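Local coordinates for protein putative protease (Parabacteroides distasonis ATCC 8503, PDB 3KD4) that is of unknown function but is probably exported and may act as a protease, at residues P52-L57 with P122-A127; V140-V145 with H178-N183; S407-K412 with D486-I491. All coordinates share one frame; numbering follows the deposited sequence.

Contact 1 (P52-L57 with P122-A127); sequences PDFQTL and PGYYPA
At one end of the eight-stranded N-terminal sheet, where strand 55-65 begins beside the chain leaving its antiparallel neighbour 111-120, F54 and Y124 lay their rings together. The planes are nearly parallel, at 18°, but slid well apart: the centroids of F54 and Y124 are 4.7 Å from each other, and the closest carbons are F54 CD1 and Y124 CD1, at 3.3 Å. That Y124 carbon sits over the F54 face, displaced toward the rim. In return F54 CB makes a CH-pi contact, 4.0 Å from the Y124 centroid and over the ring face. With its CG anti to the backbone N (chi1 -176°), Y124 swings its ring toward the start of the strand, where F54 meets it. G123, at positive phi, turns the loop just before this ring, and its O lies 4.1 Å from F54 CE2.

The pairing with the outgoing chain reaches F54, whose backbone bonds to K121, as that of T56 does to I119. At the first residue of the strand, Q55 crosses the Y125 ring at about a right angle, its amide plane nearly perpendicular to the ring. Q55 NE2 stands 3.5 Å from Y125 OH and donates to a water at 2.9 Å, which also lies close to that hydroxyl, in the plane of the Y125 ring. The Q55 amide is further fixed at both ends, OE1 by the backbone N of N51 and NE2 by the T120 hydroxyl. N51 also donates from its side chain to Y124 OH, while Y125 OH is hydrogen-bonded to the carbonyl of A267.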
ATOM      1  N   PRO A  52      -5.516   4.868  23.873  1.00 19.67           N
ATOM      2  CA  PRO A  52      -5.664   5.432  25.193  1.00 20.58           C
ATOM      3  C   PRO A  52      -4.928   4.701  26.299  1.00 21.46           C
ATOM      4  O   PRO A  52      -4.828   5.243  27.383  1.00 22.04           O
ATOM      5  CB  PRO A  52      -7.167   5.344  25.462  1.00 21.13           C
ATOM      6  CG  PRO A  52      -7.703   4.408  24.502  1.00 21.60           C
ATOM      7  CD  PRO A  52      -6.793   4.350  23.346  1.00 20.44           C
ATOM      8  N   ASP A  53      -4.405   3.510  26.060  1.00 21.47           N
ATOM      9  CA  ASP A  53      -3.547   2.905  27.074  1.00 22.52           C
ATOM     10  C   ASP A  53      -2.277   3.743  27.325  1.00 22.48           C
ATOM     11  O   ASP A  53      -1.725   3.684  28.409  1.00 23.03           O
ATOM     12  CB  ASP A  53      -3.136   1.507  26.691  1.00 22.67           C
ATOM     13  CG  ASP A  53      -4.283   0.509  26.740  1.00 24.98           C
ATOM     14  OD1 ASP A  53      -5.357   0.801  27.295  1.00 26.61           O
ATOM     15  OD2 ASP A  53      -4.095  -0.582  26.172  1.00 31.44           O
ATOM     16  N   PHE A  54      -1.812   4.496  26.328  1.00 21.91           N
ATOM     17  CA  PHE A  54      -0.620   5.327  26.502  1.00 21.51           C
ATOM     18  C   PHE A  54      -0.763   6.738  25.988  1.00 21.35           C
ATOM     19  O   PHE A  54       0.168   7.560  26.157  1.00 21.53           O
ATOM     20  CB  PHE A  54       0.555   4.684  25.766  1.00 22.65           C
ATOM     21  CG  PHE A  54       0.944   3.324  26.316  1.00 24.67           C
ATOM     22  CD1 PHE A  54       0.292   2.179  25.903  1.00 28.68           C
ATOM     23  CD2 PHE A  54       1.958   3.208  27.256  1.00 27.94           C
ATOM     24  CE1 PHE A  54       0.642   0.924  26.443  1.00 30.24           C
ATOM     25  CE2 PHE A  54       2.311   1.947  27.777  1.00 28.86           C
ATOM     26  CZ  PHE A  54       1.658   0.829  27.368  1.00 27.11           C
ATOM     27  N   GLN A  55      -1.895   7.054  25.353  1.00 19.75           N
ATOM     28  CA  GLN A  55      -2.035   8.368  24.744  1.00 18.64           C
ATOM     29  C   GLN A  55      -3.260   9.098  25.224  1.00 18.54           C
ATOM     30  O   GLN A  55      -4.303   8.488  25.492  1.00 18.39           O
ATOM     31  CB  GLN A  55      -2.077   8.265  23.217  1.00 18.03           C
ATOM     32  CG  GLN A  55      -0.875   7.529  22.642  1.00 18.31           C
ATOM     33  CD  GLN A  55      -0.870   7.460  21.136  1.00 17.33           C
ATOM     34  OE1 GLN A  55      -1.831   7.010  20.521  1.00 15.86           O
ATOM     35  NE2 GLN A  55       0.222   7.905  20.533  1.00 13.60           N
ATOM     36  N   THR A  56      -3.162  10.414  25.277  1.00 18.24           N
ATOM     37  CA  THR A  56      -4.374  11.202  25.469  0.50 18.14           C
ATOM     38  C   THR A  56      -4.503  12.249  24.376  1.00 18.01           C
ATOM     39  O   THR A  56      -3.513  12.789  23.848  1.00 17.31           O
ATOM     40  CB  THR A  56      -4.440  11.883  26.818  0.50 18.44           C
ATOM     41  OG1 THR A  56      -3.325  12.770  26.936  0.50 19.86           O
ATOM     42  CG2 THR A  56      -4.456  10.849  27.938  0.50 18.40           C
ATOM     43  N   LEU A  57      -5.750  12.479  24.001  1.00 17.27           N
ATOM     44  CA  LEU A  57      -6.115  13.439  22.971  1.00 18.15           C
ATOM     45  C   LEU A  57      -6.545  14.716  23.630  1.00 18.57           C
ATOM     46  O   LEU A  57      -7.394  14.703  24.497  1.00 19.81           O
ATOM     47  CB  LEU A  57      -7.269  12.914  22.123  1.00 18.04           C
ATOM     48  CG  LEU A  57      -7.848  13.835  21.028  1.00 18.19           C
ATOM     49  CD1 LEU A  57      -6.810  14.227  20.002  1.00 16.60           C
ATOM     50  CD2 LEU A  57      -9.056  13.087  20.351  1.00 18.32           C
ATOM     51  N   PRO A 122       5.632   8.078  28.735  1.00 20.84           N
ATOM     52  CA  PRO A 122       6.865   7.327  28.566  1.00 21.88           C
ATOM     53  C   PRO A 122       6.595   5.850  28.422  1.00 21.80           C
ATOM     54  O   PRO A 122       5.605   5.376  28.905  1.00 23.39           O
ATOM     55  CB  PRO A 122       7.633   7.590  29.876  1.00 22.32           C
ATOM     56  CG  PRO A 122       7.071   8.817  30.423  1.00 22.24           C
ATOM     57  CD  PRO A 122       5.616   8.826  30.001  1.00 20.87           C
ATOM     58  N   GLY A 123       7.458   5.136  27.739  1.00 22.48           N
ATOM     59  CA  GLY A 123       7.389   3.690  27.690  1.00 23.10           C
ATOM     60  C   GLY A 123       6.558   3.085  26.569  1.00 23.80           C
ATOM     61  O   GLY A 123       6.259   1.892  26.604  1.00 27.00           O
ATOM     62  N   TYR A 124       6.094   3.878  25.624  1.00 22.59           N
ATOM     63  CA  TYR A 124       5.245   3.368  24.554  1.00 21.63           C
ATOM     64  C   TYR A 124       6.047   3.382  23.252  1.00 21.04           C
ATOM     65  O   TYR A 124       6.103   2.395  22.557  1.00 22.32           O
ATOM     66  CB  TYR A 124       3.998   4.241  24.380  1.00 21.56           C
ATOM     67  CG  TYR A 124       3.022   3.745  23.359  1.00 20.65           C
ATOM     68  CD1 TYR A 124       2.480   2.471  23.459  1.00 21.68           C
ATOM     69  CD2 TYR A 124       2.638   4.536  22.278  1.00 21.66           C
ATOM     70  CE1 TYR A 124       1.564   1.992  22.529  1.00 20.93           C
ATOM     71  CE2 TYR A 124       1.694   4.064  21.327  1.00 20.92           C
ATOM     72  CZ  TYR A 124       1.173   2.789  21.469  1.00 21.56           C
ATOM     73  OH  TYR A 124       0.263   2.277  20.542  1.00 23.18           O
ATOM     74  N   TYR A 125       6.669   4.496  22.908  1.00 20.74           N
ATOM     75  CA  TYR A 125       7.467   4.532  21.683  1.00 20.13           C
ATOM     76  C   TYR A 125       8.945   4.452  22.026  1.00 21.07           C
ATOM     77  O   TYR A 125       9.406   5.232  22.834  1.00 21.15           O
ATOM     78  CB  TYR A 125       7.185   5.809  20.933  1.00 19.80           C
ATOM     79  CG  TYR A 125       5.841   5.857  20.272  1.00 19.82           C
ATOM     80  CD1 TYR A 125       5.351   4.766  19.559  1.00 23.01           C
ATOM     81  CD2 TYR A 125       5.087   7.007  20.292  1.00 21.03           C
ATOM     82  CE1 TYR A 125       4.103   4.824  18.936  1.00 22.13           C
ATOM     83  CE2 TYR A 125       3.847   7.082  19.631  1.00 22.75           C
ATOM     84  CZ  TYR A 125       3.365   5.972  18.978  1.00 23.02           C
ATOM     85  OH  TYR A 125       2.138   6.028  18.325  1.00 25.15           O
ATOM     86  N   PRO A 126       9.697   3.539  21.389  1.00 21.14           N
ATOM     87  CA  PRO A 126      11.141   3.485  21.617  1.00 21.45           C
ATOM     88  C   PRO A 126      11.889   4.734  21.178  1.00 20.07           C
ATOM     89  O   PRO A 126      12.947   5.020  21.720  1.00 20.41           O
ATOM     90  CB  PRO A 126      11.591   2.292  20.768  1.00 21.81           C
ATOM     91  CG  PRO A 126      10.414   1.481  20.554  1.00 22.41           C
ATOM     92  CD  PRO A 126       9.248   2.435  20.519  1.00 22.18           C
ATOM     93  N   ALA A 127      11.328   5.487  20.237  1.00 17.79           N
ATOM     94  CA  ALA A 127      12.030   6.628  19.651  1.00 16.95           C
ATOM     95  C   ALA A 127      11.021   7.562  18.991  1.00 16.30           C
ATOM     96  O   ALA A 127       9.874   7.199  18.825  1.00 15.53           O
ATOM     97  CB  ALA A 127      13.077   6.110  18.600  1.00 16.82           C
TER
HETATM   98  O   HOH W   1       1.024   8.162  17.783  1.00 36.66           O

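Contact 2 (V140-V145 with H178-N183); sequences VKECKV and HWTLRN
E142 extends fully from a CG placed opposite its own N (chi1 -178°), while R182 places CG beside its N (chi1 -57°) and then runs straight to NE, bringing carboxylate and guanidinium alongside each other on the same face of the sheet. The salt bridge joins E142 OE2, through its anti lone pair, to R182 NH1 at 2.8 Å. R182 NH2 adds a weak bond to the same E142 oxygen at 3.3 Å, and the two flat groups stand steeply inclined, 67° apart. On this face K144 lies beside T180 and gives a hydrogen bond from NZ to T180 OG1 of 2.8 Å. The methyl T180 CG2 sits 3.5 Å above the plane of the R182 guanidinium. Where strand 140-150 turns a corner at K141, K141 NZ reaches N183 OD1 at 2.8 Å, on a lone pair in the amide plane, and a water ties that ammonium to N183 ND2 as well.

From E142 to V145 the pairing with W179-R182 is a regular antiparallel ladder. C143 with L181 and V145 with W179 are hydrogen-bonded pairs, and E142-R182 and K144-T180 are the non-hydrogen-bonded ones; the bond from L181 N to C143 O is 2.7 Å long. The face bearing C143, L181, V145 and W179 is apolar, with V145 CG2 against W179 CE3 at 3.7 Å.

L181 and W179 both pack onto L159 of strand 156-160, and W179 also meets C157. Across the sheet, strand 140-150 is flanked on its other side by strand 6-17, to which K141, E142 and K144 bond through their backbones; strand 174-184 has the outermost strand 167-171 on its far side, which H178 touches.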
ATOM      1  N   VAL A 140      -2.320  22.891  -0.425  1.00 17.27           N
ATOM      2  CA  VAL A 140      -1.907  23.396   0.888  1.00 16.70           C
ATOM      3  C   VAL A 140      -1.105  24.669   0.636  1.00 17.23           C
ATOM      4  O   VAL A 140      -0.015  24.626   0.040  1.00 17.82           O
ATOM      5  CB  VAL A 140      -1.082  22.361   1.693  1.00 16.34           C
ATOM      6  CG1 VAL A 140      -0.668  22.969   3.047  1.00 14.23           C
ATOM      7  CG2 VAL A 140      -1.874  21.059   1.883  1.00 14.79           C
ATOM      8  N   LYS A 141      -1.648  25.795   1.075  1.00 17.16           N
ATOM      9  CA  LYS A 141      -1.028  27.094   0.831  0.50 18.20           C
ATOM     10  C   LYS A 141       0.252  27.248   1.632  1.00 17.67           C
ATOM     11  O   LYS A 141       1.230  27.785   1.138  1.00 17.42           O
ATOM     12  CB  LYS A 141      -2.024  28.215   1.163  0.50 18.77           C
ATOM     13  CG  LYS A 141      -1.511  29.631   0.952  0.50 22.53           C
ATOM     14  CD  LYS A 141      -1.135  29.868  -0.510  0.50 24.39           C
ATOM     15  CE  LYS A 141      -0.937  31.349  -0.860  0.50 25.49           C
ATOM     16  NZ  LYS A 141      -0.277  31.462  -2.198  0.50 25.11           N
ATOM     17  N   GLU A 142       0.233  26.771   2.873  1.00 18.33           N
ATOM     18  CA  GLU A 142       1.387  26.823   3.768  1.00 18.47           C
ATOM     19  C   GLU A 142       1.368  25.658   4.737  1.00 18.10           C
ATOM     20  O   GLU A 142       0.379  25.444   5.462  1.00 16.92           O
ATOM     21  CB  GLU A 142       1.385  28.108   4.584  1.00 19.61           C
ATOM     22  CG  GLU A 142       2.605  28.271   5.521  1.00 21.97           C
ATOM     23  CD  GLU A 142       2.456  29.497   6.424  1.00 28.90           C
ATOM     24  OE1 GLU A 142       1.798  29.387   7.478  1.00 29.85           O
ATOM     25  OE2 GLU A 142       2.999  30.565   6.074  1.00 32.97           O
ATOM     26  N   CYS A 143       2.508  24.982   4.805  1.00 16.62           N
ATOM     27  CA  CYS A 143       2.691  23.828   5.630  1.00 17.59           C
ATOM     28  C   CYS A 143       3.984  24.035   6.444  1.00 17.32           C
ATOM     29  O   CYS A 143       5.068  24.175   5.858  1.00 18.37           O
ATOM     30  CB  CYS A 143       2.778  22.571   4.771  1.00 16.91           C
ATOM     31  SG  CYS A 143       3.067  21.099   5.748  1.00 20.48           S
ATOM     32  N   LYS A 144       3.836  24.094   7.767  1.00 16.58           N
ATOM     33  CA  LYS A 144       4.958  24.211   8.710  1.00 17.40           C
ATOM     34  C   LYS A 144       5.088  22.942   9.484  1.00 16.55           C
ATOM     35  O   LYS A 144       4.085  22.415   9.976  1.00 18.03           O
ATOM     36  CB  LYS A 144       4.754  25.392   9.672  1.00 18.33           C
ATOM     37  CG  LYS A 144       4.859  26.749   8.927  1.00 21.77           C
ATOM     38  CD  LYS A 144       4.667  27.981   9.819  1.00 27.43           C
ATOM     39  CE  LYS A 144       5.058  29.273   9.043  1.00 33.26           C
ATOM     40  NZ  LYS A 144       6.571  29.417   8.734  1.00 37.56           N
ATOM     41  N   VAL A 145       6.295  22.396   9.513  1.00 15.61           N
ATOM     42  CA  VAL A 145       6.571  21.160  10.257  1.00 15.46           C
ATOM     43  C   VAL A 145       7.783  21.389  11.116  1.00 15.08           C
ATOM     44  O   VAL A 145       8.745  22.097  10.710  1.00 16.02           O
ATOM     45  CB  VAL A 145       6.745  19.903   9.347  1.00 15.83           C
ATOM     46  CG1 VAL A 145       5.391  19.539   8.735  1.00 16.99           C
ATOM     47  CG2 VAL A 145       7.815  20.117   8.214  1.00 13.84           C
ATOM     48  N   HIS A 178      12.898  22.942  11.763  1.00 16.64           N
ATOM     49  CA  HIS A 178      11.638  23.228  11.141  1.00 17.34           C
ATOM     50  C   HIS A 178      11.777  23.520   9.668  1.00 16.49           C
ATOM     51  O   HIS A 178      12.854  23.911   9.206  1.00 15.52           O
ATOM     52  CB  HIS A 178      10.858  24.343  11.872  1.00 17.51           C
ATOM     53  CG  HIS A 178      11.541  25.674  11.920  1.00 18.91           C
ATOM     54  ND1 HIS A 178      12.369  26.061  12.956  1.00 20.89           N
ATOM     55  CD2 HIS A 178      11.475  26.736  11.078  1.00 23.02           C
ATOM     56  CE1 HIS A 178      12.791  27.296  12.742  1.00 22.28           C
ATOM     57  NE2 HIS A 178      12.277  27.725  11.605  1.00 20.99           N
ATOM     58  N   TRP A 179      10.679  23.299   8.942  1.00 16.35           N
ATOM     59  CA  TRP A 179      10.618  23.620   7.535  1.00 17.17           C
ATOM     60  C   TRP A 179       9.297  24.353   7.245  1.00 17.44           C
ATOM     61  O   TRP A 179       8.288  24.074   7.898  1.00 16.14           O
ATOM     62  CB  TRP A 179      10.614  22.329   6.710  1.00 17.63           C
ATOM     63  CG  TRP A 179      11.747  21.401   6.841  1.00 18.47           C
ATOM     64  CD1 TRP A 179      12.692  21.164   5.894  1.00 19.61           C
ATOM     65  CD2 TRP A 179      12.030  20.487   7.928  1.00 17.87           C
ATOM     66  NE1 TRP A 179      13.562  20.195   6.321  1.00 19.88           N
ATOM     67  CE2 TRP A 179      13.177  19.746   7.554  1.00 20.52           C
ATOM     68  CE3 TRP A 179      11.430  20.217   9.152  1.00 18.88           C
ATOM     69  CZ2 TRP A 179      13.757  18.783   8.386  1.00 19.12           C
ATOM     70  CZ3 TRP A 179      12.000  19.253   9.985  1.00 19.44           C
ATOM     71  CH2 TRP A 179      13.156  18.555   9.600  1.00 20.33           C
ATOM     72  N   THR A 180       9.294  25.202   6.202  1.00 16.58           N
ATOM     73  CA  THR A 180       8.077  25.848   5.739  1.00 16.98           C
ATOM     74  C   THR A 180       7.895  25.604   4.250  1.00 17.13           C
ATOM     75  O   THR A 180       8.754  25.950   3.441  1.00 16.58           O
ATOM     76  CB  THR A 180       8.083  27.331   6.060  1.00 17.79           C
ATOM     77  OG1 THR A 180       8.206  27.487   7.479  1.00 18.91           O
ATOM     78  CG2 THR A 180       6.757  28.007   5.607  1.00 16.79           C
ATOM     79  N   LEU A 181       6.829  24.893   3.879  1.00 17.64           N
ATOM     80  CA  LEU A 181       6.556  24.640   2.460  1.00 17.79           C
ATOM     81  C   LEU A 181       5.372  25.521   2.063  1.00 18.53           C
ATOM     82  O   LEU A 181       4.475  25.772   2.876  1.00 17.78           O
ATOM     83  CB  LEU A 181       6.246  23.166   2.222  1.00 18.42           C
ATOM     84  CG  LEU A 181       7.255  22.051   2.542  1.00 18.98           C
ATOM     85  CD1 LEU A 181       7.446  21.812   4.053  1.00 15.76           C
ATOM     86  CD2 LEU A 181       6.789  20.750   1.846  1.00 17.19           C
ATOM     87  N   ARG A 182       5.390  26.048   0.840  1.00 19.13           N
ATOM     88  CA  ARG A 182       4.320  26.887   0.352  1.00 19.53           C
ATOM     89  C   ARG A 182       3.790  26.383  -0.956  1.00 19.27           C
ATOM     90  O   ARG A 182       4.525  25.860  -1.786  1.00 18.40           O
ATOM     91  CB  ARG A 182       4.793  28.319   0.187  1.00 20.56           C
ATOM     92  CG  ARG A 182       5.352  28.867   1.497  1.00 22.13           C
ATOM     93  CD  ARG A 182       5.730  30.318   1.389  1.00 25.79           C
ATOM     94  NE  ARG A 182       6.211  30.784   2.679  1.00 28.47           N
ATOM     95  CZ  ARG A 182       5.423  31.120   3.699  1.00 30.72           C
ATOM     96  NH1 ARG A 182       4.098  31.105   3.592  1.00 32.68           N
ATOM     97  NH2 ARG A 182       5.961  31.497   4.839  1.00 32.10           N
ATOM     98  N   ASN A 183       2.487  26.514  -1.109  1.00 18.69           N
ATOM     99  CA  ASN A 183       1.787  26.172  -2.346  1.00 19.12           C
ATOM    100  C   ASN A 183       2.040  24.749  -2.784  1.00 18.40           C
ATOM    101  O   ASN A 183       2.463  24.513  -3.886  1.00 19.09           O
ATOM    102  CB  ASN A 183       2.150  27.194  -3.444  1.00 19.48           C
ATOM    103  CG  ASN A 183       1.849  28.609  -3.006  1.00 21.47           C
ATOM    104  OD1 ASN A 183       0.749  28.885  -2.564  1.00 25.55           O
ATOM    105  ND2 ASN A 183       2.839  29.499  -3.069  1.00 25.35           N
TER
HETATM  106  O   HOH W   2       2.096  30.366   1.625  1.00 23.74           O
HETATM  107  O   HOH W   3       2.161  31.552  -0.822  1.00 43.73           O

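Contact 3 (S407-K412 with D486-I491); sequences SALNSK and DVRSLI
R488 grips L409 O side-on with two nitrogens, NE at 3.1 Å and NH2 at 3.2 Å from that oxygen. Both donors approach from the same side of the carbonyl plane, while the oxygen itself stays within the plane of the guanidinium. Over one face of that group sits S411, its CA 3.3 Å above the guanidinium plane and over its centre; S411 CB touches R488 NH2 at 3.6 Å. N410 O is also near R488 NE, but the angle is too poor for a hydrogen bond. The arginine gets there as a chain extended from CG to NE, with CG anti to the backbone N (chi1 177°), reaching from the helix to the loop.

Helix 481-495 thus offers neighbouring turns to the loop between strands 389-393 and 417-418. One turn after R488, I491 supplies an apolar contact, I491 CD1 to L409 CD1 at 4.0 Å, the two side chains crossing at about a right angle. Y484, one turn before R488, gives its hydroxyl hydrogen bond to N410 O.

Further out, L409 leans on F192, and I491 is backed by M406, F417 and L474, the last from strand 465-474.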
ATOM      1  N   SER A 407      -9.175  -1.190 -18.406  1.00 26.63           N
ATOM      2  CA  SER A 407      -9.855  -1.355 -19.687  1.00 27.92           C
ATOM      3  C   SER A 407     -10.264  -0.012 -20.275  1.00 28.03           C
ATOM      4  O   SER A 407     -10.550   0.052 -21.455  1.00 28.48           O
ATOM      5  CB  SER A 407     -11.064  -2.266 -19.571  1.00 28.15           C
ATOM      6  OG  SER A 407     -12.068  -1.635 -18.800  1.00 32.30           O
ATOM      7  N   ALA A 408     -10.225   1.063 -19.486  1.00 28.29           N
ATOM      8  CA  ALA A 408     -10.554   2.383 -19.977  1.00 28.40           C
ATOM      9  C   ALA A 408      -9.486   3.433 -19.647  1.00 29.27           C
ATOM     10  O   ALA A 408      -9.790   4.421 -18.989  1.00 29.42           O
ATOM     11  CB  ALA A 408     -11.932   2.827 -19.437  1.00 27.72           C
ATOM     12  N   LEU A 409      -8.270   3.258 -20.168  1.00 29.05           N
ATOM     13  CA  LEU A 409      -7.174   4.188 -19.919  1.00 29.59           C
ATOM     14  C   LEU A 409      -7.350   5.493 -20.686  1.00 30.61           C
ATOM     15  O   LEU A 409      -7.645   5.470 -21.862  1.00 30.81           O
ATOM     16  CB  LEU A 409      -5.837   3.560 -20.306  1.00 28.97           C
ATOM     17  CG  LEU A 409      -5.363   2.445 -19.371  1.00 27.76           C
ATOM     18  CD1 LEU A 409      -4.108   1.816 -19.925  1.00 24.21           C
ATOM     19  CD2 LEU A 409      -5.134   3.033 -17.974  1.00 27.68           C
ATOM     20  N   ASN A 410      -7.166   6.624 -20.014  1.00 31.56           N
ATOM     21  CA  ASN A 410      -7.164   7.936 -20.681  1.00 32.77           C
ATOM     22  C   ASN A 410      -6.027   8.041 -21.696  1.00 33.08           C
ATOM     23  O   ASN A 410      -4.984   7.407 -21.537  1.00 32.35           O
ATOM     24  CB  ASN A 410      -6.985   9.066 -19.667  1.00 33.42           C
ATOM     25  CG  ASN A 410      -8.223   9.323 -18.848  1.00 36.53           C
ATOM     26  OD1 ASN A 410      -9.345   9.219 -19.349  1.00 41.35           O
ATOM     27  ND2 ASN A 410      -8.032   9.675 -17.573  1.00 40.95           N
ATOM     28  N   SER A 411      -6.219   8.852 -22.734  1.00 32.75           N
ATOM     29  CA  SER A 411      -5.181   9.017 -23.743  1.00 32.99           C
ATOM     30  C   SER A 411      -4.122  10.005 -23.279  1.00 32.23           C
ATOM     31  O   SER A 411      -2.998   9.997 -23.760  1.00 32.91           O
ATOM     32  CB  SER A 411      -5.797   9.487 -25.066  1.00 33.47           C
ATOM     33  OG  SER A 411      -6.364  10.767 -24.901  1.00 34.71           O
ATOM     34  N   LYS A 412      -4.487  10.869 -22.353  1.00 31.43           N
ATOM     35  CA  LYS A 412      -3.574  11.883 -21.858  1.00 30.74           C
ATOM     36  C   LYS A 412      -3.104  11.469 -20.463  1.00 29.88           C
ATOM     37  O   LYS A 412      -3.828  10.818 -19.705  1.00 29.31           O
ATOM     38  CB  LYS A 412      -4.271  13.244 -21.815  1.00 30.57           C
ATOM     39  N   ASP A 486       2.643   4.312 -25.915  1.00 24.47           N
ATOM     40  CA  ASP A 486       3.077   3.003 -26.343  1.00 25.28           C
ATOM     41  C   ASP A 486       2.594   1.867 -25.434  1.00 24.70           C
ATOM     42  O   ASP A 486       2.174   0.828 -25.958  1.00 26.49           O
ATOM     43  CB  ASP A 486       4.602   2.945 -26.472  1.00 25.90           C
ATOM     44  CG  ASP A 486       5.121   3.730 -27.667  1.00 28.97           C
ATOM     45  OD1 ASP A 486       4.324   4.068 -28.582  1.00 30.69           O
ATOM     46  OD2 ASP A 486       6.340   4.026 -27.685  1.00 34.63           O
ATOM     47  N   VAL A 487       2.645   2.020 -24.108  1.00 22.67           N
ATOM     48  CA  VAL A 487       2.170   0.937 -23.250  1.00 21.40           C
ATOM     49  C   VAL A 487       0.619   0.895 -23.236  1.00 21.32           C
ATOM     50  O   VAL A 487       0.005  -0.168 -23.165  1.00 20.17           O
ATOM     51  CB  VAL A 487       2.786   0.960 -21.823  1.00 21.27           C
ATOM     52  CG1 VAL A 487       2.426   2.210 -21.075  1.00 20.10           C
ATOM     53  CG2 VAL A 487       2.364  -0.327 -21.039  1.00 21.65           C
ATOM     54  N   ARG A 488      -0.005   2.062 -23.333  1.00 21.75           N
ATOM     55  CA  ARG A 488      -1.444   2.123 -23.395  1.00 22.16           C
ATOM     56  C   ARG A 488      -1.954   1.396 -24.639  1.00 22.48           C
ATOM     57  O   ARG A 488      -2.939   0.688 -24.578  1.00 21.66           O
ATOM     58  CB  ARG A 488      -1.910   3.562 -23.393  1.00 22.38           C
ATOM     59  CG  ARG A 488      -3.416   3.715 -23.533  1.00 24.34           C
ATOM     60  CD  ARG A 488      -3.711   5.161 -23.472  1.00 29.71           C
ATOM     61  NE  ARG A 488      -5.115   5.445 -23.677  1.00 35.12           N
ATOM     62  CZ  ARG A 488      -5.647   5.876 -24.826  1.00 41.49           C
ATOM     63  NH1 ARG A 488      -4.897   6.061 -25.920  1.00 42.32           N
ATOM     64  NH2 ARG A 488      -6.956   6.128 -24.884  1.00 42.87           N
ATOM     65  N   SER A 489      -1.279   1.554 -25.760  1.00 23.22           N
ATOM     66  CA  SER A 489      -1.724   0.852 -26.963  1.00 23.76           C
ATOM     67  C   SER A 489      -1.606  -0.680 -26.799  1.00 22.91           C
ATOM     68  O   SER A 489      -2.478  -1.393 -27.237  1.00 21.96           O
ATOM     69  CB  SER A 489      -1.015   1.397 -28.207  1.00 24.27           C
ATOM     70  OG  SER A 489       0.332   0.978 -28.251  1.00 29.19           O
ATOM     71  N   LEU A 490      -0.598  -1.168 -26.064  1.00 22.25           N
ATOM     72  CA  LEU A 490      -0.486  -2.593 -25.775  1.00 21.34           C
ATOM     73  C   LEU A 490      -1.632  -3.063 -24.918  1.00 22.04           C
ATOM     74  O   LEU A 490      -2.300  -4.081 -25.225  1.00 21.28           O
ATOM     75  CB  LEU A 490       0.856  -2.926 -25.081  1.00 21.14           C
ATOM     76  CG  LEU A 490       2.147  -2.641 -25.854  1.00 20.35           C
ATOM     77  CD1 LEU A 490       3.430  -2.928 -25.001  1.00 16.52           C
ATOM     78  CD2 LEU A 490       2.201  -3.448 -27.172  1.00 19.85           C
ATOM     79  N   ILE A 491      -1.869  -2.325 -23.824  1.00 22.26           N
ATOM     80  CA  ILE A 491      -2.869  -2.738 -22.840  1.00 22.58           C
ATOM     81  C   ILE A 491      -4.236  -2.718 -23.508  1.00 23.04           C
ATOM     82  O   ILE A 491      -5.049  -3.631 -23.350  1.00 22.94           O
ATOM     83  CB  ILE A 491      -2.854  -1.846 -21.546  1.00 21.97           C
ATOM     84  CG1 ILE A 491      -1.548  -2.079 -20.788  1.00 22.66           C
ATOM     85  CG2 ILE A 491      -4.072  -2.158 -20.676  1.00 21.61           C
ATOM     86  CD1 ILE A 491      -1.139  -0.903 -19.829  1.00 22.39           C
TER

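In the fold
Contacts 1 and 2 belong to the same N-terminal mixed sheet, within the DUF3857 range: contact 1 joins one end of strand 55-65 to the loop after strand 111-120, and contact 2 pairs strands nearer the other margin. Their centres are about 27 Å apart and their nearest atoms about 15 Å, so they do not touch. Contact 3 is in the DUF3858 range, across the chain's centre from contact 1, with centres about 48 Å apart; from contact 2 the centre distance is about 36 Å. A bound glycerol, probably from crystallisation, lies about 3 Å from the Y125 side chain, and R182 also has one about 3 Å away. None of the three can be tied to a known active site.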